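Local coordinates for dTDP-4-dehydrorhamnose Reductase (Yersinia enterocolitica, PDB 5U9C), which probably catalyses the NADPH-dependent reduction of dTDP-4-dehydro-beta-L-rhamnose to dTDP-beta-L-rhamnose, in the pathway that makes dTDP-L-rhamnose, at residues Phe226-Ala231 with Ser277-Asp282; Tyr20-Leu25 with Val32-Arg37; Thr28-Ile33 with Trp205-Arg210. All coordinates share one frame; numbering follows the deposited sequence. Where two conformers were deposited one is given.

Contact 1: Phe226-Ala231 with Ser277-Asp282; sequences FDIACA and SLWKSD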
# COMPACT_ATOMS: atom_id res chain seq x y z
N PHE D 226 22.23 8.79 -13.70
CA PHE D 226 22.33 9.23 -15.09
C PHE D 226 22.60 10.73 -15.16
O PHE D 226 23.44 11.18 -15.95
CB PHE D 226 21.05 8.87 -15.88
CG PHE D 226 20.99 9.48 -17.24
CD1 PHE D 226 21.86 9.04 -18.25
CD2 PHE D 226 20.07 10.48 -17.54
CE1 PHE D 226 21.80 9.61 -19.52
CE2 PHE D 226 20.01 11.06 -18.80
CZ PHE D 226 20.88 10.62 -19.81
N ASP D 227 21.88 11.51 -14.34
CA ASP D 227 22.07 12.97 -14.27
C ASP D 227 23.51 13.28 -13.85
O ASP D 227 24.16 14.18 -14.40
CB ASP D 227 21.13 13.62 -13.24
CG ASP D 227 19.68 13.55 -13.63
OD1 ASP D 227 19.35 13.70 -14.82
OD2 ASP D 227 18.85 13.38 -12.71
N ILE D 228 24.00 12.54 -12.86
CA ILE D 228 25.36 12.74 -12.36
C ILE D 228 26.39 12.38 -13.44
O ILE D 228 27.36 13.13 -13.66
CB ILE D 228 25.59 11.90 -11.07
CG1 ILE D 228 24.69 12.43 -9.95
CG2 ILE D 228 27.06 11.94 -10.66
CD1 ILE D 228 24.66 11.54 -8.70
N ALA D 229 26.18 11.26 -14.14
CA ALA D 229 27.13 10.87 -15.19
C ALA D 229 27.17 11.93 -16.29
O ALA D 229 28.25 12.29 -16.75
CB ALA D 229 26.79 9.51 -15.76
N CYS D 230 26.00 12.45 -16.67
CA CYS D 230 25.93 13.50 -17.71
C CYS D 230 26.70 14.76 -17.29
O CYS D 230 27.40 15.36 -18.11
CB CYS D 230 24.48 13.85 -18.04
SG CYS D 230 23.58 12.55 -18.92
N ALA D 231 26.56 15.14 -16.03
CA ALA D 231 27.25 16.33 -15.51
C ALA D 231 28.78 16.11 -15.52
O ALA D 231 29.53 16.99 -15.94
CB ALA D 231 26.74 16.69 -14.12
N SER D 277 25.88 23.13 -1.05
CA SER D 277 25.33 24.06 -2.03
C SER D 277 24.45 23.28 -3.04
O SER D 277 23.79 22.29 -2.66
CB SER D 277 26.51 24.81 -2.68
OG SER D 277 26.10 25.72 -3.66
N LEU D 278 24.41 23.71 -4.29
CA LEU D 278 23.65 23.04 -5.34
C LEU D 278 24.44 21.81 -5.80
O LEU D 278 25.67 21.84 -5.83
CB LEU D 278 23.39 23.99 -6.49
CG LEU D 278 22.65 25.30 -6.15
CD1 LEU D 278 22.64 26.26 -7.33
CD2 LEU D 278 21.23 25.04 -5.65
N TRP D 279 23.74 20.72 -6.13
CA TRP D 279 24.44 19.47 -6.52
C TRP D 279 25.45 19.66 -7.67
O TRP D 279 26.56 19.17 -7.57
CB TRP D 279 23.45 18.33 -6.83
CG TRP D 279 22.76 18.42 -8.15
CD1 TRP D 279 21.61 19.10 -8.44
CD2 TRP D 279 23.18 17.81 -9.37
NE1 TRP D 279 21.29 18.93 -9.75
CE2 TRP D 279 22.22 18.13 -10.35
CE3 TRP D 279 24.28 17.01 -9.72
CZ2 TRP D 279 22.32 17.69 -11.67
CZ3 TRP D 279 24.36 16.54 -11.04
CH2 TRP D 279 23.39 16.90 -12.00
N LYS D 280 25.08 20.39 -8.72
CA LYS D 280 26.00 20.62 -9.85
C LYS D 280 27.27 21.35 -9.46
O LYS D 280 28.35 20.98 -9.92
CB LYS D 280 25.33 21.34 -11.02
CG LYS D 280 24.56 20.42 -11.94
CD LYS D 280 24.18 21.14 -13.23
CE LYS D 280 23.55 20.18 -14.22
NZ LYS D 280 23.28 20.86 -15.51
N SER D 281 27.15 22.36 -8.60
CA SER D 281 28.32 23.12 -8.14
C SER D 281 29.21 22.25 -7.26
O SER D 281 30.41 22.29 -7.40
CB SER D 281 27.92 24.35 -7.32
OG SER D 281 26.95 25.10 -7.99
N ASP D 282 28.61 21.53 -6.31
CA ASP D 282 29.39 20.67 -5.40
C ASP D 282 30.09 19.54 -6.16
O ASP D 282 31.25 19.21 -5.88
CB ASP D 282 28.51 20.13 -4.25
CG ASP D 282 27.98 21.24 -3.34
OD1 ASP D 282 28.59 22.34 -3.30
OD2 ASP D 282 26.95 21.03 -2.64
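Trp279 spans the gap between two helices and touches Asp227, Ile228 and Ala231. It sits in the first turn of helix 279-288, right after the N-cap residue Leu278. Its CB points toward helix 225-235. CG lies between the backbone N and the carbonyl carbon, chi1 76°, and chi2 of -86° sets the indole plane roughly perpendicular to the plane of CA, CB and CG. On the way out, CG of the neighbouring Lys280 lies over one face of the indole, 3.5 Å above the plane and offset toward the rim.

The six-membered ring makes the contact with its far carbons. Trp279 CZ3 comes first: it is 3.9 Å from Ala231 CB and 4.3 Å from Ile228 CG1. Trp279 CH2 follows, 3.7 Å from Asp227 O. That oxygen lies at the ring edge, near the ring plane. Asp227 O also accepts the helical bond from Ala231 N, at 3.1 Å. Trp279 CH2 is 4.2 Å from Asp227 CB as well. Ala231 CB approaches the ring obliquely.

As in other extended SDR enzymes, helices 225-235 and 279-288 probably belong to the C-terminal, substrate-binding part, packed apart from the parallel Rossmann sheet. Ile223 and Ile193 touch both Trp279 and Ile228. Ile228 also lies close to Phe168, which binds (R)-malate in a crystal structure of this protein.

The carboxylate of Asp227 is bonded through OD2 to Ser224 N. The aspartate meets the indole with its CB and backbone O. At the start of the other helix, Ser277 N donates to Asp282 OD2 at 2.8 Å, on the syn lone pair. OD2 is also bonded to Ser219 OG.

Contact 2: Tyr20-Leu25 with Val32-Arg37; sequences YVTSAL and VIVTER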
# COMPACT_ATOMS: atom_id res chain seq x y z
N TYR D 20 39.37 12.38 5.57
CA TYR D 20 39.32 13.83 5.53
C TYR D 20 39.28 14.37 6.98
O TYR D 20 40.01 15.29 7.32
CB TYR D 20 38.10 14.35 4.75
CG TYR D 20 38.10 14.21 3.22
CD1 TYR D 20 38.81 15.10 2.40
CD2 TYR D 20 37.31 13.27 2.60
CE1 TYR D 20 38.78 14.99 1.01
CE2 TYR D 20 37.26 13.15 1.21
CZ TYR D 20 37.98 14.01 0.42
OH TYR D 20 37.89 13.85 -0.96
N VAL D 21 38.44 13.78 7.83
CA VAL D 21 38.29 14.25 9.21
C VAL D 21 39.59 14.14 10.02
O VAL D 21 40.02 15.12 10.62
CB VAL D 21 37.13 13.53 9.94
CG1 VAL D 21 37.05 13.97 11.39
CG2 VAL D 21 35.81 13.86 9.26
N THR D 22 40.21 12.95 10.01
CA THR D 22 41.47 12.70 10.72
C THR D 22 42.51 13.74 10.29
O THR D 22 43.21 14.33 11.13
CB THR D 22 41.99 11.26 10.43
OG1 THR D 22 41.01 10.29 10.86
CG2 THR D 22 43.29 10.98 11.15
N SER D 23 42.56 14.00 8.99
CA SER D 23 43.48 14.98 8.44
C SER D 23 43.16 16.41 8.93
O SER D 23 44.06 17.10 9.41
CB SER D 23 43.45 14.90 6.91
OG SER D 23 44.24 15.90 6.33
N ALA D 24 41.90 16.83 8.85
CA ALA D 24 41.49 18.17 9.32
C ALA D 24 41.77 18.35 10.82
O ALA D 24 42.07 19.46 11.26
CB ALA D 24 40.00 18.42 9.03
N LEU D 25 41.66 17.27 11.60
CA LEU D 25 41.90 17.33 13.05
C LEU D 25 43.35 17.57 13.45
O LEU D 25 43.62 17.96 14.59
CB LEU D 25 41.36 16.08 13.75
CG LEU D 25 39.83 16.01 13.83
CD1 LEU D 25 39.40 14.67 14.37
CD2 LEU D 25 39.26 17.14 14.69
N VAL D 32 43.86 12.69 19.00
CA VAL D 32 43.01 11.79 18.20
C VAL D 32 43.43 10.33 18.24
O VAL D 32 44.57 10.00 17.95
CB VAL D 32 42.99 12.25 16.72
CG1 VAL D 32 41.98 11.45 15.92
CG2 VAL D 32 42.68 13.73 16.61
N ILE D 33 42.49 9.46 18.59
CA ILE D 33 42.72 8.01 18.63
C ILE D 33 41.96 7.43 17.44
O ILE D 33 40.71 7.49 17.38
CB ILE D 33 42.18 7.37 19.94
CG1 ILE D 33 42.75 8.07 21.16
CG2 ILE D 33 42.48 5.87 19.99
CD1 ILE D 33 44.25 8.03 21.25
N VAL D 34 42.70 6.90 16.48
CA VAL D 34 42.13 6.30 15.29
C VAL D 34 42.11 4.80 15.52
O VAL D 34 43.16 4.17 15.55
CB VAL D 34 42.95 6.64 14.02
CG1 VAL D 34 42.32 6.00 12.78
CG2 VAL D 34 43.06 8.15 13.85
N THR D 35 40.92 4.22 15.69
CA THR D 35 40.82 2.80 15.95
C THR D 35 41.26 1.99 14.73
O THR D 35 41.14 2.44 13.58
CB THR D 35 39.39 2.38 16.38
OG1 THR D 35 38.49 2.50 15.27
CG2 THR D 35 38.90 3.24 17.53
N GLU D 36 41.83 0.82 14.99
CA GLU D 36 42.30 -0.12 13.97
C GLU D 36 41.72 -1.48 14.33
O GLU D 36 41.11 -1.63 15.40
CB GLU D 36 43.82 -0.19 13.98
CG GLU D 36 44.52 1.07 13.52
CD GLU D 36 46.03 0.96 13.62
OE1 GLU D 36 46.53 0.04 14.33
OE2 GLU D 36 46.73 1.79 13.01
N ARG D 37 41.94 -2.47 13.45
CA ARG D 37 41.42 -3.83 13.65
C ARG D 37 41.89 -4.43 14.98
O ARG D 37 41.13 -5.13 15.66
CB ARG D 37 41.86 -4.73 12.48
CG ARG D 37 41.16 -6.08 12.39
CD ARG D 37 39.71 -5.96 11.92
NE ARG D 37 39.60 -5.50 10.53
CZ ARG D 37 38.46 -5.23 9.90
NH1 ARG D 37 37.28 -5.36 10.51
NH2 ARG D 37 38.49 -4.81 8.64
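Leu25 and Val32 meet where helix 16-25 faces strand 31-34. Val32 CG2 is 3.9 Å from Leu25 CB and 4.1 Å from Leu25 CD1, so one methyl touches both the root and a tip of the leucine. The two side chains run at about a right angle to each other. Further along the strand, Thr22 CG2 meets Val34 CG2 at 3.9 Å, methyl to methyl. Val32 and Val34 point the same way because they alternate with Ile33 along the strand, and Ile33 faces helix 48-55.

The helix and strand belong to the first beta-alpha-beta unit of the Rossmann fold, strand 7-11, helix 16-25, strand 31-34. Val34 also touches the glycine-rich turn that fits a GxGxxG pattern, consistent with a dinucleotide-binding fold.

The next shell sets the rotation of Thr22. Its OG1 is bonded to Gly18 O, one turn back in the helix, with chi1 at -59°. That leaves CG2 to face the strand. Ile10 of strand 7-11 packs on both Thr22 and Val32. Leu25 rests on Ile8 and is backed by Ile204 of helix 196-209.

Contact 3: Thr28-Ile33 with Trp205-Arg210; sequences TDYNVI and WAINKR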
# COMPACT_ATOMS: atom_id res chain seq x y z
N THR D 28 44.23 21.03 15.08
CA THR D 28 43.40 21.38 16.24
C THR D 28 44.12 21.04 17.54
O THR D 28 45.22 20.49 17.51
CB THR D 28 42.04 20.65 16.23
OG1 THR D 28 42.23 19.25 16.47
CG2 THR D 28 41.33 20.87 14.90
N ASP D 29 43.49 21.39 18.67
CA ASP D 29 44.00 21.09 20.02
C ASP D 29 43.70 19.64 20.46
O ASP D 29 44.11 19.22 21.53
CB ASP D 29 43.32 22.01 21.06
CG ASP D 29 43.59 23.48 20.84
OD1 ASP D 29 44.53 23.82 20.09
OD2 ASP D 29 42.88 24.30 21.47
N TYR D 30 42.97 18.89 19.65
CA TYR D 30 42.56 17.54 20.03
C TYR D 30 43.62 16.42 19.95
O TYR D 30 44.49 16.45 19.10
CB TYR D 30 41.32 17.14 19.21
CG TYR D 30 40.04 17.81 19.68
CD1 TYR D 30 39.29 17.23 20.68
CD2 TYR D 30 39.58 19.01 19.13
CE1 TYR D 30 38.12 17.80 21.12
CE2 TYR D 30 38.41 19.60 19.59
CZ TYR D 30 37.68 18.98 20.59
OH TYR D 30 36.50 19.50 21.10
N ASN D 31 43.53 15.46 20.87
CA ASN D 31 44.35 14.24 20.85
C ASN D 31 43.44 13.21 20.15
O ASN D 31 42.37 12.89 20.67
CB ASN D 31 44.68 13.78 22.27
CG ASN D 31 45.26 12.37 22.32
OD1 ASN D 31 46.00 11.95 21.42
ND2 ASN D 31 44.93 11.62 23.38
N VAL D 32 43.86 12.69 19.00
CA VAL D 32 43.01 11.79 18.20
C VAL D 32 43.43 10.33 18.24
O VAL D 32 44.57 10.00 17.95
CB VAL D 32 42.99 12.25 16.72
CG1 VAL D 32 41.98 11.45 15.92
CG2 VAL D 32 42.68 13.73 16.61
N ILE D 33 42.49 9.46 18.59
CA ILE D 33 42.72 8.01 18.63
C ILE D 33 41.96 7.43 17.44
O ILE D 33 40.71 7.49 17.38
CB ILE D 33 42.18 7.37 19.94
CG1 ILE D 33 42.75 8.07 21.16
CG2 ILE D 33 42.48 5.87 19.99
CD1 ILE D 33 44.25 8.03 21.25
N TRP D 205 33.12 21.85 12.58
CA TRP D 205 32.29 22.89 13.17
C TRP D 205 31.40 22.30 14.26
O TRP D 205 31.27 22.88 15.34
CB TRP D 205 31.45 23.60 12.09
CG TRP D 205 30.46 24.61 12.61
CD1 TRP D 205 30.64 25.95 12.75
CD2 TRP D 205 29.12 24.34 13.06
NE1 TRP D 205 29.51 26.54 13.27
CE2 TRP D 205 28.56 25.57 13.48
CE3 TRP D 205 28.35 23.18 13.18
CZ2 TRP D 205 27.26 25.68 13.98
CZ3 TRP D 205 27.05 23.29 13.67
CH2 TRP D 205 26.52 24.53 14.07
N ALA D 206 30.82 21.13 13.99
CA ALA D 206 29.89 20.47 14.91
C ALA D 206 30.54 20.03 16.20
O ALA D 206 29.96 20.15 17.27
CB ALA D 206 29.23 19.28 14.23
N ILE D 207 31.76 19.52 16.08
CA ILE D 207 32.53 19.11 17.24
C ILE D 207 32.79 20.32 18.14
O ILE D 207 32.67 20.22 19.35
CB ILE D 207 33.86 18.47 16.83
CG1 ILE D 207 33.62 17.15 16.10
CG2 ILE D 207 34.74 18.22 18.06
CD1 ILE D 207 34.84 16.65 15.35
N ASN D 208 33.15 21.46 17.54
CA ASN D 208 33.45 22.69 18.29
C ASN D 208 32.23 23.24 19.04
O ASN D 208 32.36 23.75 20.14
CB ASN D 208 34.02 23.77 17.35
CG ASN D 208 34.42 25.05 18.09
OD1 ASN D 208 33.97 26.14 17.75
ND2 ASN D 208 35.24 24.92 19.11
N LYS D 209 31.06 23.16 18.41
CA LYS D 209 29.81 23.65 19.01
C LYS D 209 29.10 22.61 19.85
O LYS D 209 28.19 22.95 20.58
CB LYS D 209 28.81 24.07 17.92
CG LYS D 209 29.27 25.20 17.02
CD LYS D 209 29.57 26.51 17.76
CE LYS D 209 28.32 27.20 18.27
NZ LYS D 209 27.46 27.73 17.16
N ARG D 210 29.50 21.35 19.72
CA ARG D 210 28.80 20.23 20.34
C ARG D 210 27.32 20.27 19.93
O ARG D 210 26.43 20.14 20.76
CB ARG D 210 28.98 20.19 21.87
CG ARG D 210 30.44 20.03 22.30
CD ARG D 210 31.11 18.79 21.70
NE ARG D 210 32.52 18.72 22.07
CZ ARG D 210 32.98 18.20 23.20
NH1 ARG D 210 34.29 18.21 23.45
NH2 ARG D 210 32.15 17.67 24.10
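The backbones stay well apart, with the nearest CA atoms, those of Tyr30 and Ile207, 10.5 Å from each other, so Tyr30, Ile207 and Arg210 bridge the gap with their side chains. Tyr30 CB points toward the end of helix 196-209, and the ring follows it. The hydroxyl end does the touching. Tyr30 OH is 3.7 Å from Ile207 CG2, and Tyr30 CZ is 4.0 Å from the same methyl, Ile207 CG2. The methyl approaches the ring obliquely, and the two side chains run antiparallel, side by side.

Tyr30 and Arg210 approach each other from opposite directions. Arg210 NH1 donates to Tyr30 OH at 3.5 Å in a weak bond, nearly straight at 178°. The hydroxyl lies at the edge of the guanidinium, in its plane, while the tyrosine ring is turned 45° from that plane. A bend at chi2, -56°, folds the arginine back along its own helix end. There Arg210 NE makes a weak bond to Ile207 O at 3.1 Å.

Arg210 is the C-prime residue of a Schellman motif that ends the helix, with positive phi and a bond from His211 N to Ala206 O. On the other side, an ST turn leads into strand 31-34: Tyr30 N donates to Thr28 OG1 at 3.3 Å. Tyr30 also packs on Arg6 and Ile8.

Ile207 and Arg210 also touch strand 59-62, through Leu61 and Val59. The contact joins the loop before edge strand 31-34 to the C-terminal end of helix 196-209. Its polar part is one long bond, so methyl packing against the tyrosine probably contributes much of the hold.

In the fold
Contacts 2 and 3 are neighbours, with centres about 11 Å apart. Their segments overlap at Val32 and Ile33 of strand 31-34, an outermost strand of the six-stranded parallel sheet, though contact 3 is made by Tyr30 just before it. Contact 2 joins this strand to helix 16-25, within one beta-alpha-beta unit. Contact 3 ties the residues leading into it to the end of helix 196-209, far along the chain. Contact 1 comes last. Its centre lies about 29 Å from that of contact 2 and about 31 Å from that of contact 3, and it pairs helices 225-235 and 279-288. Contacts 2 and 3 thus pack the probable nucleotide-binding core, while contact 1 lies near a residue of the malate site.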